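Local coordinates for chalcone-flavanone isomerase family protein (Arabidopsis thaliana, PDB 4DOO) that binds fatty acids, preferring saturated ones, as a plastid protein of the chalcone isomerase family that may take part in alpha-linolenic acid metabolism, at residues A[28-33]-A[185-190]; A[7-12]-A[39-44]. All blocks are in the same frame, centred on the assembly; numbering follows the deposited sequence.

In the fold
Near the N terminus, the turn 7-12 joins strand 5-6 to strand 13-18; strand 22-33 and its neighbour 39-50 then form the antiparallel hairpin on which both contacts rest. Contact 2 closes a short loop by bringing 7-12 against 39-44. Contact 1 spans most of the remaining chain, returning the loop before the last helix and its first residues, 185-190, to strand 22-33. Because 28-33 lies between the two segments of contact 2, the contacts cross rather than nest. They meet through the hairpin, where Arg30 N lies 2.9 Å from Tyr43 O, so the N-terminal turn, the central sheet and the C-terminal helix are tied together.

Contact 1: residues A[28-33]-A[185-190]; sequences GLRKKS and EPFDKN. With K (potassium ion), chain E; DAO (lauric acid), chain C.
Arg30 leaves its strand with CG anti to the backbone N (chi1 -168°) and then bends at chi2 (-81°), which lays its CG over the ring of Phe187 and carries the guanidinium onward across the same ring. CG stands 3.6 Å from the centroid of the Phe187 ring, almost on the ring normal, a CH-pi contact. Farther out the guanidinium stacks on the ring with the planes 27° apart, Phe187 CE2 lying over one of its faces toward the rim. Along its edge it meets the ligand: NE of Arg30 reaches O2 of the lauric acid at 2.7 Å and NH2 of Arg30 reaches O1 at 2.8 Å, both bonds nearly straight. A third N-H, on NH1, goes back to Lys31 O, close to the guanidinium plane, so stacking and three bonds together hold the guanidinium flat and fix its rotation. The paired bonds probably stabilise the carboxylate form of the acid.

Beside this, Asp188 reaches the strand with its own CG likewise anti to the backbone N. Its OD1 accepts from Leu29 N at 2.9 Å, on the anti side of the carboxylate, while OD2 takes the N-H of Ala191. The residue is thus the N-cap of helix 189-202 and also a clamp onto strand 22-33. A water completes the join by accepting from Lys31 N and donating to Phe187 O.

Tyr181 packs edge-to-face on Phe187, and Tyr43 and Ser110 also bind the fatty acid through their hydroxyls. The whole is the carboxylate-binding end of the fatty-acid pocket in a chalcone-isomerase-like fold, here built from Arg30 of the sheet, which grips the acid head, and Phe187, just ahead of the last helix, which backs it.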
ATOM      1  N   GLY A  28      -5.005  -2.895   7.672  1.00 15.12           N
ATOM      2  CA  GLY A  28      -4.164  -3.867   8.343  1.00 15.32           C
ATOM      3  C   GLY A  28      -3.081  -3.266   9.221  1.00 16.19           C
ATOM      4  O   GLY A  28      -3.024  -2.048   9.421  1.00 14.40           O
ATOM      5  N   LEU A  29      -2.221  -4.134   9.747  1.00 13.97           N
ATOM      6  CA  LEU A  29      -1.122  -3.721  10.609  1.00 16.50           C
ATOM      7  C   LEU A  29       0.196  -4.275  10.085  1.00 16.55           C
ATOM      8  O   LEU A  29       0.268  -5.428   9.651  1.00 14.73           O
ATOM      9  CB  LEU A  29      -1.334  -4.234  12.039  1.00 16.11           C
ATOM     10  CG  LEU A  29      -2.535  -3.744  12.848  1.00 21.42           C
ATOM     11  CD1 LEU A  29      -2.487  -4.376  14.236  1.00 22.51           C
ATOM     12  CD2 LEU A  29      -2.510  -2.224  12.956  1.00 24.91           C
ATOM     13  N   ARG A  30       1.229  -3.440  10.118  1.00 13.79           N
ATOM     14  CA  ARG A  30       2.564  -3.831   9.691  1.00 12.89           C
ATOM     15  C   ARG A  30       3.296  -4.051  11.002  1.00 17.18           C
ATOM     16  O   ARG A  30       3.482  -3.112  11.782  1.00 15.54           O
ATOM     17  CB  ARG A  30       3.223  -2.701   8.893  1.00 11.67           C
ATOM     18  CG  ARG A  30       4.508  -3.062   8.145  1.00 17.12           C
ATOM     19  CD  ARG A  30       5.756  -3.054   9.021  1.00 17.46           C
ATOM     20  NE  ARG A  30       6.962  -2.995   8.192  1.00 17.49           N
ATOM     21  CZ  ARG A  30       8.042  -3.745   8.378  1.00 18.32           C
ATOM     22  NH1 ARG A  30       8.083  -4.623   9.371  1.00 21.09           N
ATOM     23  NH2 ARG A  30       9.083  -3.619   7.562  1.00 21.41           N
ATOM     24  N   LYS A  31       3.686  -5.293  11.253  1.00 17.92           N
ATOM     25  CA  LYS A  31       4.379  -5.633  12.489  1.00 19.65           C
ATOM     26  C   LYS A  31       5.852  -5.928  12.272  1.00 20.12           C
ATOM     27  O   LYS A  31       6.320  -6.061  11.142  1.00 16.27           O
ATOM     28  CB  LYS A  31       3.722  -6.856  13.132  1.00 24.96           C
ATOM     29  CG  LYS A  31       2.256  -6.671  13.477  1.00 26.60           C
ATOM     30  CD  LYS A  31       1.611  -7.988  13.882  1.00 32.07           C
ATOM     31  CE  LYS A  31       0.120  -7.807  14.138  1.00 29.75           C
ATOM     32  NZ  LYS A  31      -0.540  -9.083  14.530  1.00 37.59           N
ATOM     33  N   LYS A  32       6.575  -6.017  13.382  1.00 18.44           N
ATOM     34  CA  LYS A  32       7.989  -6.342  13.380  1.00 20.84           C
ATOM     35  C   LYS A  32       8.133  -7.508  14.350  1.00 24.45           C
ATOM     36  O   LYS A  32       7.822  -7.379  15.539  1.00 24.29           O
ATOM     37  CB  LYS A  32       8.820  -5.154  13.866  1.00 24.81           C
ATOM     38  CG  LYS A  32      10.281  -5.480  14.143  1.00 28.32           C
ATOM     39  CD  LYS A  32      11.006  -5.977  12.904  1.00 33.19           C
ATOM     40  CE  LYS A  32      12.480  -6.220  13.203  1.00 36.67           C
ATOM     41  NZ  LYS A  32      13.224  -6.715  12.011  1.00 38.97           N
ATOM     42  N   SER A  33       8.577  -8.651  13.843  1.00 24.10           N
ATOM     43  CA  SER A  33       8.748  -9.821  14.691  1.00 25.69           C
ATOM     44  C   SER A  33      10.078  -9.738  15.421  1.00 26.93           C
ATOM     45  O   SER A  33      11.136  -9.641  14.798  1.00 23.29           O
ATOM     46  CB  SER A  33       8.701 -11.105  13.858  1.00 29.02           C
ATOM     47  OG  SER A  33       8.741 -12.252  14.693  1.00 30.18           O
ATOM     48  N   GLU A 185       2.989 -12.256  -0.536  1.00 21.12           N
ATOM     49  CA  GLU A 185       3.507 -12.321   0.825  1.00 22.58           C
ATOM     50  C   GLU A 185       3.392 -10.928   1.458  1.00 23.21           C
ATOM     51  O   GLU A 185       4.386 -10.224   1.627  1.00 23.85           O
ATOM     52  CB  GLU A 185       4.963 -12.787   0.784  1.00 28.67           C
ATOM     53  CG  GLU A 185       5.124 -14.174   0.171  1.00 35.02           C
ATOM     54  CD  GLU A 185       6.545 -14.476  -0.268  1.00 42.06           C
ATOM     55  OE1 GLU A 185       7.061 -13.767  -1.160  1.00 46.74           O
ATOM     56  OE2 GLU A 185       7.143 -15.429   0.276  1.00 44.71           O
ATOM     57  N   PRO A 186       2.162 -10.527   1.821  1.00 22.66           N
ATOM     58  CA  PRO A 186       1.830  -9.235   2.427  1.00 22.23           C
ATOM     59  C   PRO A 186       2.128  -9.094   3.916  1.00 19.71           C
ATOM     60  O   PRO A 186       2.306 -10.076   4.629  1.00 16.91           O
ATOM     61  CB  PRO A 186       0.342  -9.114   2.140  1.00 21.86           C
ATOM     62  CG  PRO A 186      -0.116 -10.514   2.366  1.00 23.20           C
ATOM     63  CD  PRO A 186       0.939 -11.331   1.633  1.00 24.68           C
ATOM     64  N   PHE A 187       2.169  -7.850   4.378  1.00 19.59           N
ATOM     65  CA  PHE A 187       2.421  -7.572   5.785  1.00 20.51           C
ATOM     66  C   PHE A 187       1.265  -8.098   6.628  1.00 20.54           C
ATOM     67  O   PHE A 187       1.453  -8.533   7.763  1.00 18.77           O
ATOM     68  CB  PHE A 187       2.536  -6.064   6.015  1.00 20.67           C
ATOM     69  CG  PHE A 187       3.822  -5.467   5.533  1.00 19.56           C
ATOM     70  CD1 PHE A 187       3.821  -4.262   4.837  1.00 26.01           C
ATOM     71  CD2 PHE A 187       5.036  -6.087   5.799  1.00 22.43           C
ATOM     72  CE1 PHE A 187       5.013  -3.680   4.411  1.00 23.54           C
ATOM     73  CE2 PHE A 187       6.234  -5.514   5.380  1.00 25.04           C
ATOM     74  CZ  PHE A 187       6.221  -4.306   4.684  1.00 23.16           C
ATOM     75  N   ASP A 188       0.065  -8.059   6.056  1.00 16.18           N
ATOM     76  CA  ASP A 188      -1.134  -8.480   6.762  1.00 17.85           C
ATOM     77  C   ASP A 188      -2.059  -9.230   5.803  1.00 19.18           C
ATOM     78  O   ASP A 188      -2.750  -8.623   4.984  1.00 15.31           O
ATOM     79  CB  ASP A 188      -1.821  -7.229   7.327  1.00 19.03           C
ATOM     80  CG  ASP A 188      -2.970  -7.546   8.256  1.00 22.58           C
ATOM     81  OD1 ASP A 188      -3.126  -6.814   9.258  1.00 19.48           O
ATOM     82  OD2 ASP A 188      -3.724  -8.507   7.988  1.00 25.73           O
ATOM     83  N   LYS A 189      -2.072 -10.553   5.910  1.00 19.00           N
ATOM     84  CA  LYS A 189      -2.906 -11.356   5.026  1.00 21.94           C
ATOM     85  C   LYS A 189      -4.388 -11.025   5.127  1.00 20.56           C
ATOM     86  O   LYS A 189      -5.082 -10.976   4.112  1.00 20.06           O
ATOM     87  CB  LYS A 189      -2.669 -12.846   5.285  1.00 23.70           C
ATOM     88  CG  LYS A 189      -1.241 -13.268   4.995  1.00 29.14           C
ATOM     89  CD  LYS A 189      -1.180 -14.618   4.293  1.00 35.80           C
ATOM     90  CE  LYS A 189       0.253 -14.967   3.923  1.00 39.96           C
ATOM     91  NZ  LYS A 189       0.341 -16.210   3.110  1.00 43.41           N
ATOM     92  N   ASN A 190      -4.877 -10.783   6.339  1.00 20.24           N
ATOM     93  CA  ASN A 190      -6.285 -10.453   6.518  1.00 22.34           C
ATOM     94  C   ASN A 190      -6.638  -9.192   5.726  1.00 20.41           C
ATOM     95  O   ASN A 190      -7.702  -9.111   5.109  1.00 18.28           O
ATOM     96  CB  ASN A 190      -6.602 -10.244   8.005  1.00 26.91           C
ATOM     97  CG  ASN A 190      -8.062  -9.896   8.250  1.00 30.22           C
ATOM     98  OD1 ASN A 190      -8.960 -10.697   7.980  1.00 33.43           O
ATOM     99  ND2 ASN A 190      -8.307  -8.697   8.763  1.00 32.08           N
TER
HETATM  100  K     K E 303       8.318 -12.875  17.371  1.00 26.54           K
HETATM  101  O1  DAO C 301       8.964  -1.723   5.475  1.00 22.31           O
HETATM  102  O2  DAO C 301       6.923  -1.211   6.135  1.00 17.68           O
HETATM  103  C1  DAO C 301       7.845  -1.187   5.285  1.00 24.46           C
HETATM  104  C2  DAO C 301       7.603  -0.464   3.980  1.00 24.33           C
HETATM  105  C3  DAO C 301       7.503   1.032   4.229  1.00 25.00           C
HETATM  106  C4  DAO C 301       7.450   1.811   2.907  1.00 23.86           C
HETATM  107  C5  DAO C 301       7.048   3.268   3.143  1.00 25.69           C
HETATM  108  C6  DAO C 301       8.239   4.110   3.590  1.00 26.06           C
HETATM  109  C7  DAO C 301       7.794   5.312   4.407  1.00 28.69           C
HETATM  110  C8  DAO C 301       8.961   5.856   5.215  1.00 31.63           C
HETATM  111  C9  DAO C 301       8.513   6.954   6.163  1.00 34.69           C
HETATM  112  C10 DAO C 301       9.712   7.540   6.902  1.00 39.34           C
HETATM  113  C11 DAO C 301       9.458   8.998   7.271  1.00 40.17           C
HETATM  114  C12 DAO C 301      10.546   9.514   8.187  1.00 40.29           C
HETATM  115  O   HOH W   1      -0.295  -7.907  10.556  1.00 27.02           O
HETATM  116  O   HOH W   2       3.352  -7.297   9.320  1.00 19.41           O
HETATM  117  O   HOH W   3       5.657 -14.466  17.807  1.00 41.38           O

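Contact 2: residues A[7-12]-A[39-44]; sequences EPKTGF and NIDVYA. With K (potassium ion), chain E; DAO (lauric acid), chain C; DAO (lauric acid), chain D.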
ATOM      1  N   GLU A   7      -9.262   0.639  13.015  1.00 26.65           N
ATOM      2  CA  GLU A   7      -8.462  -0.570  13.106  1.00 26.40           C
ATOM      3  C   GLU A   7      -8.574  -0.881  14.598  1.00 28.22           C
ATOM      4  O   GLU A   7      -8.046  -0.150  15.434  1.00 25.18           O
ATOM      5  CB  GLU A   7      -7.015  -0.282  12.706  1.00 23.80           C
ATOM      6  CG  GLU A   7      -6.149  -1.511  12.540  1.00 24.86           C
ATOM      7  CD  GLU A   7      -5.946  -2.264  13.837  1.00 29.22           C
ATOM      8  OE1 GLU A   7      -6.455  -3.399  13.955  1.00 30.07           O
ATOM      9  OE2 GLU A   7      -5.278  -1.717  14.740  1.00 24.15           O
ATOM     10  N   PRO A   8      -9.279  -1.968  14.949  1.00 28.02           N
ATOM     11  CA  PRO A   8      -9.493  -2.391  16.337  1.00 27.00           C
ATOM     12  C   PRO A   8      -8.302  -2.450  17.291  1.00 23.82           C
ATOM     13  O   PRO A   8      -8.324  -1.813  18.344  1.00 23.66           O
ATOM     14  CB  PRO A   8     -10.183  -3.751  16.181  1.00 30.21           C
ATOM     15  CG  PRO A   8      -9.676  -4.246  14.867  1.00 32.77           C
ATOM     16  CD  PRO A   8      -9.745  -3.008  14.016  1.00 29.96           C
ATOM     17  N   LYS A   9      -7.271  -3.208  16.935  1.00 23.06           N
ATOM     18  CA  LYS A   9      -6.118  -3.350  17.813  1.00 21.33           C
ATOM     19  C   LYS A   9      -5.443  -2.052  18.229  1.00 21.47           C
ATOM     20  O   LYS A   9      -5.045  -1.907  19.382  1.00 17.89           O
ATOM     21  CB  LYS A   9      -5.065  -4.273  17.196  1.00 20.09           C
ATOM     22  CG  LYS A   9      -3.927  -4.583  18.162  1.00 24.18           C
ATOM     23  CD  LYS A   9      -2.940  -5.589  17.607  1.00 26.89           C
ATOM     24  CE  LYS A   9      -1.912  -5.970  18.664  1.00 26.44           C
ATOM     25  NZ  LYS A   9      -0.853  -6.863  18.119  1.00 29.24           N
ATOM     26  N   THR A  10      -5.318  -1.112  17.295  1.00 19.28           N
ATOM     27  CA  THR A  10      -4.663   0.165  17.575  1.00 20.34           C
ATOM     28  C   THR A  10      -5.631   1.308  17.857  1.00 19.70           C
ATOM     29  O   THR A  10      -5.283   2.266  18.540  1.00 19.96           O
ATOM     30  CB  THR A  10      -3.760   0.597  16.401  1.00 20.21           C
ATOM     31  OG1 THR A  10      -4.569   0.845  15.248  1.00 21.76           O
ATOM     32  CG2 THR A  10      -2.753  -0.490  16.074  1.00 23.85           C
ATOM     33  N   GLY A  11      -6.846   1.206  17.329  1.00 14.90           N
ATOM     34  CA  GLY A  11      -7.824   2.254  17.532  1.00 17.15           C
ATOM     35  C   GLY A  11      -7.727   3.358  16.493  1.00 18.84           C
ATOM     36  O   GLY A  11      -8.530   4.290  16.498  1.00 20.86           O
ATOM     37  N   PHE A  12      -6.756   3.260  15.590  1.00 18.77           N
ATOM     38  CA  PHE A  12      -6.588   4.285  14.560  1.00 21.29           C
ATOM     39  C   PHE A  12      -7.723   4.263  13.542  1.00 22.99           C
ATOM     40  O   PHE A  12      -8.203   3.199  13.152  1.00 21.91           O
ATOM     41  CB  PHE A  12      -5.235   4.123  13.856  1.00 22.39           C
ATOM     42  CG  PHE A  12      -4.053   4.453  14.734  1.00 25.53           C
ATOM     43  CD1 PHE A  12      -2.842   4.830  14.173  1.00 28.19           C
ATOM     44  CD2 PHE A  12      -4.158   4.399  16.122  1.00 27.85           C
ATOM     45  CE1 PHE A  12      -1.750   5.154  14.977  1.00 29.20           C
ATOM     46  CE2 PHE A  12      -3.070   4.721  16.935  1.00 26.42           C
ATOM     47  CZ  PHE A  12      -1.865   5.100  16.359  1.00 25.11           C
ATOM     48  N   ASN A  39       6.675  -9.167  19.767  1.00 22.10           N
ATOM     49  CA  ASN A  39       6.268  -8.576  18.501  1.00 22.68           C
ATOM     50  C   ASN A  39       5.893  -7.125  18.751  1.00 23.00           C
ATOM     51  O   ASN A  39       5.490  -6.760  19.857  1.00 22.49           O
ATOM     52  CB  ASN A  39       5.070  -9.324  17.915  1.00 27.61           C
ATOM     53  CG  ASN A  39       5.426 -10.721  17.443  1.00 32.55           C
ATOM     54  OD1 ASN A  39       6.226 -10.894  16.521  1.00 32.01           O
ATOM     55  ND2 ASN A  39       4.833 -11.726  18.075  1.00 36.06           N
ATOM     56  N   ILE A  40       6.027  -6.302  17.720  1.00 20.04           N
ATOM     57  CA  ILE A  40       5.700  -4.892  17.827  1.00 22.63           C
ATOM     58  C   ILE A  40       4.819  -4.459  16.665  1.00 21.70           C
ATOM     59  O   ILE A  40       5.063  -4.853  15.529  1.00 19.90           O
ATOM     60  CB  ILE A  40       6.979  -4.028  17.801  1.00 26.62           C
ATOM     61  CG1 ILE A  40       7.818  -4.294  19.052  1.00 31.01           C
ATOM     62  CG2 ILE A  40       6.611  -2.556  17.693  1.00 28.86           C
ATOM     63  CD1 ILE A  40       7.111  -3.961  20.352  1.00 32.68           C
ATOM     64  N   ASP A  41       3.784  -3.671  16.956  1.00 20.67           N
ATOM     65  CA  ASP A  41       2.911  -3.144  15.912  1.00 20.14           C
ATOM     66  C   ASP A  41       3.595  -1.847  15.504  1.00 16.62           C
ATOM     67  O   ASP A  41       3.676  -0.916  16.306  1.00 18.26           O
ATOM     68  CB  ASP A  41       1.514  -2.825  16.454  1.00 24.08           C
ATOM     69  CG  ASP A  41       0.823  -4.037  17.054  1.00 28.43           C
ATOM     70  OD1 ASP A  41       0.855  -5.113  16.426  1.00 29.29           O
ATOM     71  OD2 ASP A  41       0.240  -3.907  18.152  1.00 33.60           O
ATOM     72  N   VAL A  42       4.087  -1.782  14.271  1.00 13.37           N
ATOM     73  CA  VAL A  42       4.798  -0.592  13.810  1.00 13.85           C
ATOM     74  C   VAL A  42       3.862   0.501  13.320  1.00 16.10           C
ATOM     75  O   VAL A  42       3.975   1.653  13.742  1.00 16.65           O
ATOM     76  CB  VAL A  42       5.800  -0.946  12.702  1.00 13.75           C
ATOM     77  CG1 VAL A  42       6.636   0.283  12.336  1.00 15.63           C
ATOM     78  CG2 VAL A  42       6.714  -2.073  13.183  1.00 14.48           C
ATOM     79  N   TYR A  43       2.948   0.145  12.422  1.00 12.79           N
ATOM     80  CA  TYR A  43       1.982   1.109  11.915  1.00 13.35           C
ATOM     81  C   TYR A  43       0.746   0.418  11.359  1.00 13.20           C
ATOM     82  O   TYR A  43       0.779  -0.767  11.030  1.00 13.08           O
ATOM     83  CB  TYR A  43       2.603   2.012  10.833  1.00 12.08           C
ATOM     84  CG  TYR A  43       3.095   1.323   9.562  1.00 11.86           C
ATOM     85  CD1 TYR A  43       4.447   1.033   9.381  1.00 10.79           C
ATOM     86  CD2 TYR A  43       2.211   1.008   8.526  1.00 10.01           C
ATOM     87  CE1 TYR A  43       4.911   0.455   8.194  1.00 14.41           C
ATOM     88  CE2 TYR A  43       2.658   0.430   7.344  1.00 13.49           C
ATOM     89  CZ  TYR A  43       4.011   0.160   7.180  1.00 15.26           C
ATOM     90  OH  TYR A  43       4.466  -0.372   5.995  1.00 14.79           O
ATOM     91  N   ALA A  44      -0.354   1.161  11.299  1.00 12.48           N
ATOM     92  CA  ALA A  44      -1.597   0.649  10.745  1.00 12.83           C
ATOM     93  C   ALA A  44      -1.654   1.231   9.343  1.00 12.78           C
ATOM     94  O   ALA A  44      -1.130   2.321   9.104  1.00 11.50           O
ATOM     95  CB  ALA A  44      -2.785   1.138  11.552  1.00 11.20           C
TER
HETATM   96  K     K E 303       8.318 -12.875  17.371  1.00 26.54           K
HETATM   97  O1  DAO C 301       8.964  -1.723   5.475  1.00 22.31           O
HETATM   98  O2  DAO C 301       6.923  -1.211   6.135  1.00 17.68           O
HETATM   99  C1  DAO C 301       7.845  -1.187   5.285  1.00 24.46           C
HETATM  100  C2  DAO C 301       7.603  -0.464   3.980  1.00 24.33           C
HETATM  101  C3  DAO C 301       7.503   1.032   4.229  1.00 25.00           C
HETATM  102  C4  DAO C 301       7.450   1.811   2.907  1.00 23.86           C
HETATM  103  C5  DAO C 301       7.048   3.268   3.143  1.00 25.69           C
HETATM  104  C6  DAO C 301       8.239   4.110   3.590  1.00 26.06           C
HETATM  105  C7  DAO C 301       7.794   5.312   4.407  1.00 28.69           C
HETATM  106  C8  DAO C 301       8.961   5.856   5.215  1.00 31.63           C
HETATM  107  C9  DAO C 301       8.513   6.954   6.163  1.00 34.69           C
HETATM  108  C10 DAO C 301       9.712   7.540   6.902  1.00 39.34           C
HETATM  109  C11 DAO C 301       9.458   8.998   7.271  1.00 40.17           C
HETATM  110  C12 DAO C 301      10.546   9.514   8.187  1.00 40.29           C
HETATM  111  O1  DAO D 302      13.166  -3.112  18.324  1.00 51.01           O
HETATM  112  O2  DAO D 302      12.624  -0.978  18.329  1.00 52.82           O
HETATM  113  C1  DAO D 302      12.563  -2.128  17.836  1.00 51.38           C
HETATM  114  C2  DAO D 302      11.721  -2.341  16.597  1.00 48.58           C
HETATM  115  C3  DAO D 302      12.509  -1.939  15.353  1.00 46.78           C
HETATM  116  C4  DAO D 302      11.646  -1.121  14.401  1.00 44.23           C
HETATM  117  C5  DAO D 302      11.323  -1.913  13.138  1.00 41.58           C
HETATM  118  C6  DAO D 302      11.539  -1.065  11.893  1.00 37.19           C
HETATM  119  C7  DAO D 302      10.277  -1.008  11.038  1.00 33.98           C
HETATM  120  C8  DAO D 302      10.190   0.319  10.297  1.00 32.24           C
HETATM  121  C9  DAO D 302       9.294   0.218   9.067  1.00 31.56           C
HETATM  122  C10 DAO D 302       8.237   1.321   9.080  1.00 31.51           C
HETATM  123  C11 DAO D 302       8.442   2.302   7.934  1.00 28.60           C
HETATM  124  C12 DAO D 302       7.534   3.505   8.084  1.00 30.03           C
HETATM  125  O   HOH W   3       5.657 -14.466  17.807  1.00 41.38           O
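Lys9 and Asp41 come at each other from opposite directions and make the one salt bridge of this contact, Lys9 NZ to Asp41 OD1 at 3.0 Å, using the syn lone pair of that oxygen. The lysine chain is fully extended, with CG anti to the backbone N (chi1 -173°), and its CD and CE run alongside the other carboxylate oxygen. At the far end of the segments Ala44 CB is met by Thr10 OG1 at 4.1 Å and, slightly farther off, by Glu7 CG and Phe12 CB.

What sets Lys9 and Thr10 in place is the carboxylate of Glu7, folded back over its own turn. Its OE2 takes two bonds from Thr10, from N at 2.6 Å and from OG1 at 2.7 Å, the hydroxyl arriving on the anti lone pair; OE1 is met from above the carboxylate plane by Lys9 N. Thr10 OG1 in turn accepts from Phe12 N at 3.3 Å, an ST turn, and Gly11 N bonds to Glu7 O. Leu29 of strand 22-33 touches Glu7, Lys9 and Thr10.

Along the strand, Tyr43 points away from the turn, and its OH gives a 2.6 Å hydrogen bond to O2 of one lauric acid. The second lauric acid runs past Val42 and Tyr43. At the start of the strand, Asn39 OD1 binds the potassium ion together with Ser33 OG, three main-chain carbonyls of the hairpin turn and a water that Asn39 ND2 also holds.

Val42 and Tyr43 both face Arg30 in a classic beta bulge, set in a beta hairpin with the ligand pocket on one side and the Glu7-braced N-terminal turn on the other.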